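Local coordinates for protein 3-dehydroquinate dehydratase (Thermus thermophilus, PDB 2UYG) that catalyses the trans-dehydration of 3-dehydroquinate to 3-dehydroshikimate, probably through an enolate intermediate, in the third step of the chorismate pathway, at residues N11-G14 / R15-P18; E27-E30 / A31-A35; R47-Y51 / E52-I56. All blocks are in the same frame, centred on the assembly; numbering follows the deposited sequence.

How the contacts relate
All three contacts are local and follow one another along the chain of one alpha/beta domain with a five-stranded parallel sheet. Contact 3 is the buried one, where strand 44-48, outermost in this chain's sheet, hands over to helix 52-61 and a threonine hydroxyl and a water accept backbone N-H groups at the turn. Contact 2 lies on helix 26-39, which precedes that strand; it is partly buried, regular in its backbone bonding, and lined with glutamates on its outer side. Contact 1 is the irregular one, a loop with weak backbone bonds that carries the predicted transition-state stabilizer Arg16. Contacts 1 and 3 meet where Asn11 packs on Gln48 and Asn50, and both touch the second subunit.

Contact 1 of 3, residues N11-G14 / R15-P18; sequences NLLG and RREP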
ATOM      1  N   ASN A  11      21.490 -16.535  22.667  1.00 23.99           N
ATOM      2  CA  ASN A  11      22.563 -17.436  23.162  1.00 24.54           C
ATOM      3  C   ASN A  11      23.867 -17.235  22.510  1.00 26.97           C
ATOM      4  O   ASN A  11      24.908 -17.582  23.098  1.00 27.49           O
ATOM      5  CB  ASN A  11      22.174 -18.932  23.126  1.00 24.65           C
ATOM      6  CG  ASN A  11      21.608 -19.365  21.768  1.00 25.79           C
ATOM      7  OD1 ASN A  11      20.837 -18.643  21.181  1.00 23.98           O
ATOM      8  ND2 ASN A  11      22.026 -20.507  21.267  1.00 14.32           N
ATOM      9  N   LEU A  12      23.896 -16.661  21.291  1.00 29.99           N
ATOM     10  CA  LEU A  12      25.151 -16.540  20.541  1.00 30.70           C
ATOM     11  C   LEU A  12      25.820 -15.146  20.631  1.00 32.79           C
ATOM     12  O   LEU A  12      26.755 -14.862  19.883  1.00 32.48           O
ATOM     13  CB  LEU A  12      24.987 -16.951  19.097  1.00 31.59           C
ATOM     14  CG  LEU A  12      24.440 -18.336  18.755  1.00 32.92           C
ATOM     15  CD1 LEU A  12      24.460 -18.502  17.199  1.00 35.18           C
ATOM     16  CD2 LEU A  12      25.105 -19.529  19.510  1.00 31.69           C
ATOM     17  N   LEU A  13      25.363 -14.287  21.541  1.00 32.92           N
ATOM     18  CA  LEU A  13      25.972 -12.965  21.685  1.00 34.49           C
ATOM     19  C   LEU A  13      27.452 -13.174  21.966  1.00 35.89           C
ATOM     20  O   LEU A  13      27.829 -14.127  22.670  1.00 36.01           O
ATOM     21  CB  LEU A  13      25.339 -12.198  22.838  1.00 34.25           C
ATOM     22  CG  LEU A  13      24.438 -10.962  22.685  1.00 34.68           C
ATOM     23  CD1 LEU A  13      23.793 -10.738  21.331  1.00 35.25           C
ATOM     24  CD2 LEU A  13      23.390 -11.071  23.749  1.00 35.96           C
ATOM     25  N   GLY A  14      28.295 -12.297  21.429  1.00 38.45           N
ATOM     26  CA  GLY A  14      29.739 -12.520  21.523  1.00 40.18           C
ATOM     27  C   GLY A  14      30.299 -12.713  20.157  1.00 42.30           C
ATOM     28  O   GLY A  14      31.045 -11.845  19.742  1.00 43.60           O
ATOM     29  N   ARG A  15      29.883 -13.775  19.449  1.00 44.43           N
ATOM     30  CA  ARG A  15      30.221 -14.037  18.016  1.00 45.93           C
ATOM     31  C   ARG A  15      29.271 -13.517  16.862  1.00 46.10           C
ATOM     32  O   ARG A  15      29.722 -13.264  15.735  1.00 42.52           O
ATOM     33  CB  ARG A  15      30.375 -15.533  17.797  1.00 46.72           C
ATOM     34  CG  ARG A  15      31.337 -16.267  18.764  1.00 50.58           C
ATOM     35  CD  ARG A  15      32.346 -17.214  18.078  1.00 53.27           C
ATOM     36  NE  ARG A  15      33.706 -16.987  18.571  1.00 57.46           N
ATOM     37  CZ  ARG A  15      34.667 -16.267  17.955  1.00 60.93           C
ATOM     38  NH1 ARG A  15      34.481 -15.678  16.761  1.00 59.20           N
ATOM     39  NH2 ARG A  15      35.855 -16.172  18.553  1.00 62.83           N
ATOM     40  N   ARG A  16      27.967 -13.364  17.100  1.00 48.59           N
ATOM     41  CA  ARG A  16      27.119 -12.726  16.032  1.00 50.11           C
ATOM     42  C   ARG A  16      27.465 -11.263  15.940  1.00 51.47           C
ATOM     43  O   ARG A  16      27.259 -10.589  16.915  1.00 50.31           O
ATOM     44  CB  ARG A  16      25.588 -12.962  16.271  1.00 50.43           C
ATOM     45  CG  ARG A  16      25.059 -12.609  17.633  1.00 47.04           C
ATOM     46  CD  ARG A  16      23.523 -12.870  17.878  1.00 47.46           C
ATOM     47  NE  ARG A  16      22.520 -12.410  16.891  1.00 39.93           N
ATOM     48  CZ  ARG A  16      21.279 -12.011  17.179  1.00 40.36           C
ATOM     49  NH1 ARG A  16      20.835 -11.981  18.427  1.00 43.96           N
ATOM     50  NH2 ARG A  16      20.425 -11.658  16.214  1.00 39.66           N
ATOM     51  N   GLU A  17      28.050 -10.794  14.825  1.00 55.56           N
ATOM     52  CA  GLU A  17      28.653  -9.392  14.657  1.00 58.45           C
ATOM     53  C   GLU A  17      29.899  -8.811  15.477  1.00 61.38           C
ATOM     54  O   GLU A  17      30.627  -9.595  16.057  1.00 61.41           O
ATOM     55  CB  GLU A  17      27.538  -8.376  14.695  1.00 58.36           C
ATOM     56  CG  GLU A  17      27.712  -7.291  13.621  1.00 61.25           C
ATOM     57  CD  GLU A  17      27.930  -7.763  12.163  1.00 62.49           C
ATOM     58  OE1 GLU A  17      26.938  -7.660  11.348  1.00 65.74           O
ATOM     59  OE2 GLU A  17      29.072  -8.171  11.807  1.00 52.96           O
ATOM     60  N   PRO A  18      30.303  -7.514  15.328  1.00 65.18           N
ATOM     61  CA  PRO A  18      30.848  -6.671  16.425  1.00 66.98           C
ATOM     62  C   PRO A  18      30.337  -5.216  16.506  1.00 68.07           C
ATOM     63  O   PRO A  18      30.588  -4.490  17.532  1.00 68.74           O
ATOM     64  CB  PRO A  18      32.347  -6.557  16.017  1.00 67.64           C
ATOM     65  CG  PRO A  18      32.194  -6.266  14.403  1.00 67.70           C
ATOM     66  CD  PRO A  18      30.735  -6.930  14.031  1.00 66.21           C
TER
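Leu12 O is the acceptor on which the turn closes, taking two backbone N-H groups from the residues that follow, Arg15 and Arg16. Arg15 N lies 3.3 Å from Leu12 O with a bent N-H...O angle of 132°. Arg16 N, at 3.4 Å from Leu12 O, points much straighter at 167°, but both bonds are long and weak. Gly14 sits at the bend with a positive phi, where a CB would jam against the carbonyl oxygen of Leu13, so the backbone itself calls for glycine. This is the loop between strand 2-6 and helix 26-39 of the type II dehydroquinase fold, which brings Arg16, the predicted transition-state stabilizer, up to the predicted proton acceptor Tyr21. CG of Arg16 stands between its own backbone N and carbonyl carbon (chi1 52°), a rotation that lays Arg16 CG 3.6 Å from Leu12 O, and the chain then bends at chi3. Leu13 CD1 comes obliquely to the arginine, 4.1 Å from Arg16 CD. The guanidinium finds its partners beyond residues 11-18: a cation-pi contact with Tyr21, a weak hydrogen bond from NH1 to a bound glycerol, and a long, weak ion pair from NH2 to Asp86 of the second subunit. Asn11 ND2 donates to Gln60 OE1 of that same subunit, and Leu12 packs there on Ala90.

Contact 2 of 3, residues E27-E30 / A31-A35; sequences EELE and ALCEA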
ATOM      1  N   GLU A  27      26.185 -15.242  28.907  1.00 33.04           N
ATOM      2  CA  GLU A  27      26.708 -15.449  30.301  1.00 33.58           C
ATOM      3  C   GLU A  27      27.097 -14.138  31.003  1.00 31.64           C
ATOM      4  O   GLU A  27      26.726 -13.890  32.136  1.00 31.34           O
ATOM      5  CB  GLU A  27      27.981 -16.306  30.314  1.00 35.65           C
ATOM      6  CG  GLU A  27      27.846 -17.768  29.949  1.00 44.69           C
ATOM      7  CD  GLU A  27      29.003 -18.595  30.585  1.00 55.15           C
ATOM      8  OE1 GLU A  27      28.703 -19.494  31.407  1.00 57.91           O
ATOM      9  OE2 GLU A  27      30.216 -18.309  30.277  1.00 58.46           O
ATOM     10  N   GLU A  28      27.873 -13.299  30.348  1.00 30.78           N
ATOM     11  CA  GLU A  28      28.239 -12.026  30.970  1.00 31.08           C
ATOM     12  C   GLU A  28      27.023 -11.139  31.135  1.00 30.75           C
ATOM     13  O   GLU A  28      26.874 -10.503  32.158  1.00 29.66           O
ATOM     14  CB  GLU A  28      29.358 -11.311  30.172  1.00 31.77           C
ATOM     15  CG  GLU A  28      30.702 -12.058  30.232  1.00 35.48           C
ATOM     16  CD  GLU A  28      31.563 -11.731  29.045  1.00 36.84           C
ATOM     17  OE1 GLU A  28      31.081 -11.095  28.108  1.00 37.46           O
ATOM     18  OE2 GLU A  28      32.739 -12.053  29.062  1.00 43.28           O
ATOM     19  N   LEU A  29      26.091 -11.177  30.179  1.00 31.00           N
ATOM     20  CA  LEU A  29      24.846 -10.416  30.352  1.00 31.00           C
ATOM     21  C   LEU A  29      24.092 -10.805  31.659  1.00 30.63           C
ATOM     22  O   LEU A  29      23.676  -9.917  32.399  1.00 25.69           O
ATOM     23  CB  LEU A  29      23.893 -10.634  29.177  1.00 30.96           C
ATOM     24  CG  LEU A  29      23.116  -9.437  28.670  1.00 32.49           C
ATOM     25  CD1 LEU A  29      21.965  -9.894  27.805  1.00 32.93           C
ATOM     26  CD2 LEU A  29      22.668  -8.523  29.686  1.00 34.69           C
ATOM     27  N   GLU A  30      23.885 -12.109  31.925  1.00 31.59           N
ATOM     28  CA  GLU A  30      23.188 -12.497  33.148  1.00 34.13           C
ATOM     29  C   GLU A  30      23.947 -11.985  34.378  1.00 33.53           C
ATOM     30  O   GLU A  30      23.330 -11.519  35.345  1.00 33.61           O
ATOM     31  CB  GLU A  30      23.001 -14.017  33.332  1.00 36.98           C
ATOM     32  CG  GLU A  30      22.994 -14.804  32.018  1.00 41.37           C
ATOM     33  CD  GLU A  30      22.813 -16.310  32.196  1.00 46.37           C
ATOM     34  OE1 GLU A  30      22.947 -17.022  31.084  1.00 39.46           O
ATOM     35  OE2 GLU A  30      22.604 -16.668  33.450  1.00 41.70           O
ATOM     36  N   ALA A  31      25.274 -12.065  34.335  1.00 32.48           N
ATOM     37  CA  ALA A  31      26.060 -11.779  35.519  1.00 32.84           C
ATOM     38  C   ALA A  31      25.890 -10.296  35.806  1.00 32.54           C
ATOM     39  O   ALA A  31      25.652  -9.937  36.925  1.00 34.50           O
ATOM     40  CB  ALA A  31      27.556 -12.184  35.336  1.00 31.94           C
ATOM     41  N   LEU A  32      25.917  -9.471  34.755  1.00 32.97           N
ATOM     42  CA  LEU A  32      25.629  -8.052  34.851  1.00 33.38           C
ATOM     43  C   LEU A  32      24.226  -7.782  35.423  1.00 33.33           C
ATOM     44  O   LEU A  32      24.053  -6.981  36.327  1.00 32.18           O
ATOM     45  CB  LEU A  32      25.721  -7.454  33.482  1.00 33.90           C
ATOM     46  CG  LEU A  32      26.930  -6.663  32.992  1.00 37.01           C
ATOM     47  CD1 LEU A  32      28.112  -6.690  33.897  1.00 37.90           C
ATOM     48  CD2 LEU A  32      27.232  -7.047  31.557  1.00 36.54           C
ATOM     49  N   CYS A  33      23.232  -8.465  34.874  1.00 33.10           N
ATOM     50  CA  CYS A  33      21.906  -8.291  35.362  1.00 34.33           C
ATOM     51  C   CYS A  33      21.792  -8.699  36.849  1.00 34.88           C
ATOM     52  O   CYS A  33      21.122  -8.007  37.593  1.00 36.14           O
ATOM     53  CB  CYS A  33      20.898  -9.058  34.496  1.00 33.96           C
ATOM     54  SG  CYS A  33      20.619  -8.506  32.779  1.00 33.81           S
ATOM     55  N   GLU A  34      22.395  -9.813  37.276  1.00 36.86           N
ATOM     56  CA  GLU A  34      22.449 -10.207  38.710  1.00 37.89           C
ATOM     57  C   GLU A  34      23.058  -9.085  39.571  1.00 37.88           C
ATOM     58  O   GLU A  34      22.532  -8.763  40.624  1.00 38.11           O
ATOM     59  CB  GLU A  34      23.250 -11.528  38.933  1.00 40.00           C
ATOM     60  CG  GLU A  34      24.426 -11.484  39.983  1.00 44.95           C
ATOM     61  CD  GLU A  34      25.847 -11.865  39.451  1.00 49.23           C
ATOM     62  OE1 GLU A  34      26.182 -13.104  39.395  1.00 50.94           O
ATOM     63  OE2 GLU A  34      26.664 -10.948  39.126  1.00 48.73           O
ATOM     64  N   ALA A  35      24.159  -8.493  39.130  1.00 37.34           N
ATOM     65  CA  ALA A  35      24.836  -7.527  39.962  1.00 37.53           C
ATOM     66  C   ALA A  35      24.001  -6.231  39.997  1.00 37.88           C
ATOM     67  O   ALA A  35      23.875  -5.571  41.042  1.00 39.29           O
ATOM     68  CB  ALA A  35      26.291  -7.284  39.431  1.00 37.04           C
TER
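Four successive i to i+4 backbone bonds run from Glu27-Glu30 to Ala31-Glu34, the closest being Glu34 N to Glu30 O at 2.7 Å. The bond of Leu32 N to Glu28 O, 3.0 Å long, is as straight at 171°, and in both the donor comes almost head-on to the carbonyl. Ala31 N meets Glu27 O from 22° off the carbonyl plane, at 3.2 Å. Among the side chains, Leu29 and Cys33 pair one turn apart: CD2 of the leucine touches the sulfur, Leu29 CD2 to Cys33 SG being 3.7 Å. The cysteine's chi1 of -67° sets SG beside its own backbone N and turns it back toward the preceding turn, where it meets that methyl. This pair belongs to the inward side of the helix in the beta-alpha-beta unit of strand 2-6, helix 26-39 and strand 44-48; both residues pack on Phe46 of the strand and on Tyr131 of helix 129-140. Leu32 instead folds its CD2 over the backbone of the turn before, with Leu32 CD2 3.5 Å from Glu28 O. Ala31 sets its CB 3.7 Å from both Glu27 O and Glu28 O. Near the start of the helix Glu28 N is bonded to Thr25 OG1, and Glu30, extended beyond CG, also packs on Phe46.

Contact 3 of 3, residues R47-Y51 / E52-I56; sequences RQTNY and EGQLI
Asn50 and Glu52 are joined by a water just where helix 52-61 begins: it accepts from Glu52 N at 3.0 Å and donates to Asn50 O. An ST turn precedes it at the crossing from strand 44-48 into the helix, with Tyr51 at the N-cap position: Tyr51 N donates to Thr49 OG1 at 2.9 Å and a nearly straight 168°. OG1 is anti to Thr49's own N (chi1 169°), which leaves it facing the N-H of Tyr51; it also touches Gln54, with Thr49 OG1 3.7 Å from Gln54 CB. The methyl turns to Leu55, Thr49 CG2 lying 4.1 Å from Leu55 CG. A valine here would probably leave Tyr51 N-H without its side-chain acceptor and let the turn before the helix relax. Glu52 OE2 is held by Ser81 OG and by Tyr80 OH of the third subunit, while Asn50 OD1 accepts from Asn9 N and Asn50 ND2 donates to Glu57 of the second subunit. Leu55 N closes the first helical turn on Tyr51 O, 3.1 Å away and in the carbonyl plane, with an N-H...O angle of 157°.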
ATOM      1  N   ARG A  47      16.742 -16.169  31.884  1.00 23.83           N
ATOM      2  CA  ARG A  47      16.528 -17.345  31.060  1.00 23.88           C
ATOM      3  C   ARG A  47      16.482 -16.922  29.523  1.00 24.65           C
ATOM      4  O   ARG A  47      16.143 -15.728  29.134  1.00 25.23           O
ATOM      5  CB  ARG A  47      15.258 -18.039  31.463  1.00 24.45           C
ATOM      6  CG  ARG A  47      15.155 -18.546  32.900  1.00 28.81           C
ATOM      7  CD  ARG A  47      13.775 -19.077  33.390  1.00 32.04           C
ATOM      8  NE  ARG A  47      13.868 -19.790  34.707  1.00 43.50           N
ATOM      9  CZ  ARG A  47      15.042 -20.043  35.503  1.00 45.44           C
ATOM     10  NH1 ARG A  47      16.283 -19.569  35.264  1.00 53.60           N
ATOM     11  NH2 ARG A  47      14.984 -20.755  36.604  1.00 42.43           N
ATOM     12  N   GLN A  48      16.893 -17.856  28.681  1.00 23.16           N
ATOM     13  CA  GLN A  48      16.901 -17.721  27.256  1.00 22.90           C
ATOM     14  C   GLN A  48      16.461 -19.041  26.597  1.00 23.81           C
ATOM     15  O   GLN A  48      16.797 -20.111  27.123  1.00 22.43           O
ATOM     16  CB  GLN A  48      18.319 -17.423  26.784  1.00 23.47           C
ATOM     17  CG  GLN A  48      18.367 -17.018  25.246  1.00 23.37           C
ATOM     18  CD  GLN A  48      18.633 -18.156  24.251  1.00 22.09           C
ATOM     19  OE1 GLN A  48      19.145 -19.185  24.597  1.00 21.42           O
ATOM     20  NE2 GLN A  48      18.182 -17.982  23.014  1.00 22.08           N
ATOM     21  N   THR A  49      15.739 -18.941  25.451  1.00 23.11           N
ATOM     22  CA  THR A  49      15.400 -20.070  24.564  1.00 21.67           C
ATOM     23  C   THR A  49      15.265 -19.641  23.059  1.00 21.95           C
ATOM     24  O   THR A  49      14.968 -18.516  22.696  1.00 20.70           O
ATOM     25  CB  THR A  49      14.066 -20.645  25.053  1.00 21.65           C
ATOM     26  OG1 THR A  49      13.575 -21.533  24.112  1.00 19.01           O
ATOM     27  CG2 THR A  49      12.923 -19.532  25.003  1.00 22.48           C
ATOM     28  N   ASN A  50      15.379 -20.600  22.185  1.00 22.65           N
ATOM     29  CA  ASN A  50      15.158 -20.368  20.785  1.00 21.64           C
ATOM     30  C   ASN A  50      13.700 -20.736  20.361  1.00 22.91           C
ATOM     31  O   ASN A  50      13.391 -20.574  19.188  1.00 20.00           O
ATOM     32  CB  ASN A  50      16.129 -21.205  19.994  1.00 21.36           C
ATOM     33  CG  ASN A  50      17.590 -20.726  20.131  1.00 23.07           C
ATOM     34  OD1 ASN A  50      17.890 -19.542  19.966  1.00 17.15           O
ATOM     35  ND2 ASN A  50      18.502 -21.669  20.438  1.00 21.76           N
ATOM     36  N   TYR A  51      12.865 -21.216  21.322  1.00 22.00           N
ATOM     37  CA  TYR A  51      11.530 -21.715  21.067  1.00 23.05           C
ATOM     38  C   TYR A  51      10.411 -20.771  21.541  1.00 21.69           C
ATOM     39  O   TYR A  51      10.335 -20.380  22.713  1.00 21.50           O
ATOM     40  CB  TYR A  51      11.252 -23.031  21.760  1.00 23.61           C
ATOM     41  CG  TYR A  51      11.977 -24.233  21.204  1.00 25.30           C
ATOM     42  CD1 TYR A  51      11.279 -25.195  20.544  1.00 24.72           C
ATOM     43  CD2 TYR A  51      13.375 -24.420  21.423  1.00 21.01           C
ATOM     44  CE1 TYR A  51      11.904 -26.298  20.065  1.00 26.60           C
ATOM     45  CE2 TYR A  51      13.998 -25.503  20.926  1.00 19.73           C
ATOM     46  CZ  TYR A  51      13.258 -26.456  20.265  1.00 23.30           C
ATOM     47  OH  TYR A  51      13.815 -27.587  19.806  1.00 25.88           O
ATOM     48  N   GLU A  52       9.577 -20.401  20.604  1.00 21.29           N
ATOM     49  CA  GLU A  52       8.495 -19.438  20.841  1.00 22.49           C
ATOM     50  C   GLU A  52       7.595 -19.948  21.965  1.00 21.08           C
ATOM     51  O   GLU A  52       7.224 -19.229  22.918  1.00 21.74           O
ATOM     52  CB  GLU A  52       7.701 -19.288  19.540  1.00 22.46           C
ATOM     53  CG  GLU A  52       6.330 -18.627  19.749  1.00 28.68           C
ATOM     54  CD  GLU A  52       5.534 -18.410  18.480  1.00 30.56           C
ATOM     55  OE1 GLU A  52       5.313 -19.444  17.784  1.00 27.36           O
ATOM     56  OE2 GLU A  52       5.129 -17.226  18.218  1.00 27.70           O
ATOM     57  N   GLY A  53       7.260 -21.219  21.839  1.00 20.12           N
ATOM     58  CA  GLY A  53       6.537 -21.953  22.853  1.00 21.90           C
ATOM     59  C   GLY A  53       7.091 -21.861  24.278  1.00 21.62           C
ATOM     60  O   GLY A  53       6.310 -21.709  25.225  1.00 21.51           O
ATOM     61  N   GLN A  54       8.408 -22.044  24.434  1.00 19.10           N
ATOM     62  CA  GLN A  54       8.972 -22.002  25.727  1.00 20.66           C
ATOM     63  C   GLN A  54       8.898 -20.576  26.267  1.00 21.61           C
ATOM     64  O   GLN A  54       8.645 -20.388  27.434  1.00 22.93           O
ATOM     65  CB  GLN A  54      10.407 -22.595  25.704  1.00 20.36           C
ATOM     66  CG  GLN A  54      11.177 -22.438  27.046  1.00 20.72           C
ATOM     67  CD  GLN A  54      10.609 -23.236  28.194  1.00 24.40           C
ATOM     68  OE1 GLN A  54       9.677 -22.794  28.959  1.00 28.55           O
ATOM     69  NE2 GLN A  54      11.241 -24.346  28.420  1.00 20.33           N
ATOM     70  N   LEU A  55       9.073 -19.564  25.405  1.00 22.97           N
ATOM     71  CA  LEU A  55       9.034 -18.143  25.838  1.00 23.39           C
ATOM     72  C   LEU A  55       7.666 -17.817  26.384  1.00 22.61           C
ATOM     73  O   LEU A  55       7.492 -17.171  27.405  1.00 22.12           O
ATOM     74  CB  LEU A  55       9.317 -17.187  24.636  1.00 22.37           C
ATOM     75  CG  LEU A  55      10.454 -16.210  24.704  1.00 29.07           C
ATOM     76  CD1 LEU A  55      10.379 -15.101  23.602  1.00 27.69           C
ATOM     77  CD2 LEU A  55      10.799 -15.635  26.081  1.00 27.52           C
ATOM     78  N   ILE A  56       6.682 -18.251  25.614  1.00 23.41           N
ATOM     79  CA  ILE A  56       5.303 -18.098  25.959  1.00 23.75           C
ATOM     80  C   ILE A  56       5.047 -18.672  27.356  1.00 24.00           C
ATOM     81  O   ILE A  56       4.524 -17.958  28.221  1.00 23.88           O
ATOM     82  CB  ILE A  56       4.450 -18.794  24.911  1.00 25.93           C
ATOM     83  CG1 ILE A  56       4.387 -17.924  23.640  1.00 26.01           C
ATOM     84  CG2 ILE A  56       2.999 -19.068  25.457  1.00 23.08           C
ATOM     85  CD1 ILE A  56       3.790 -18.679  22.429  1.00 31.71           C
TER
HETATM   86  O   HOH W   1      10.717 -20.870  17.882  1.00 39.07           O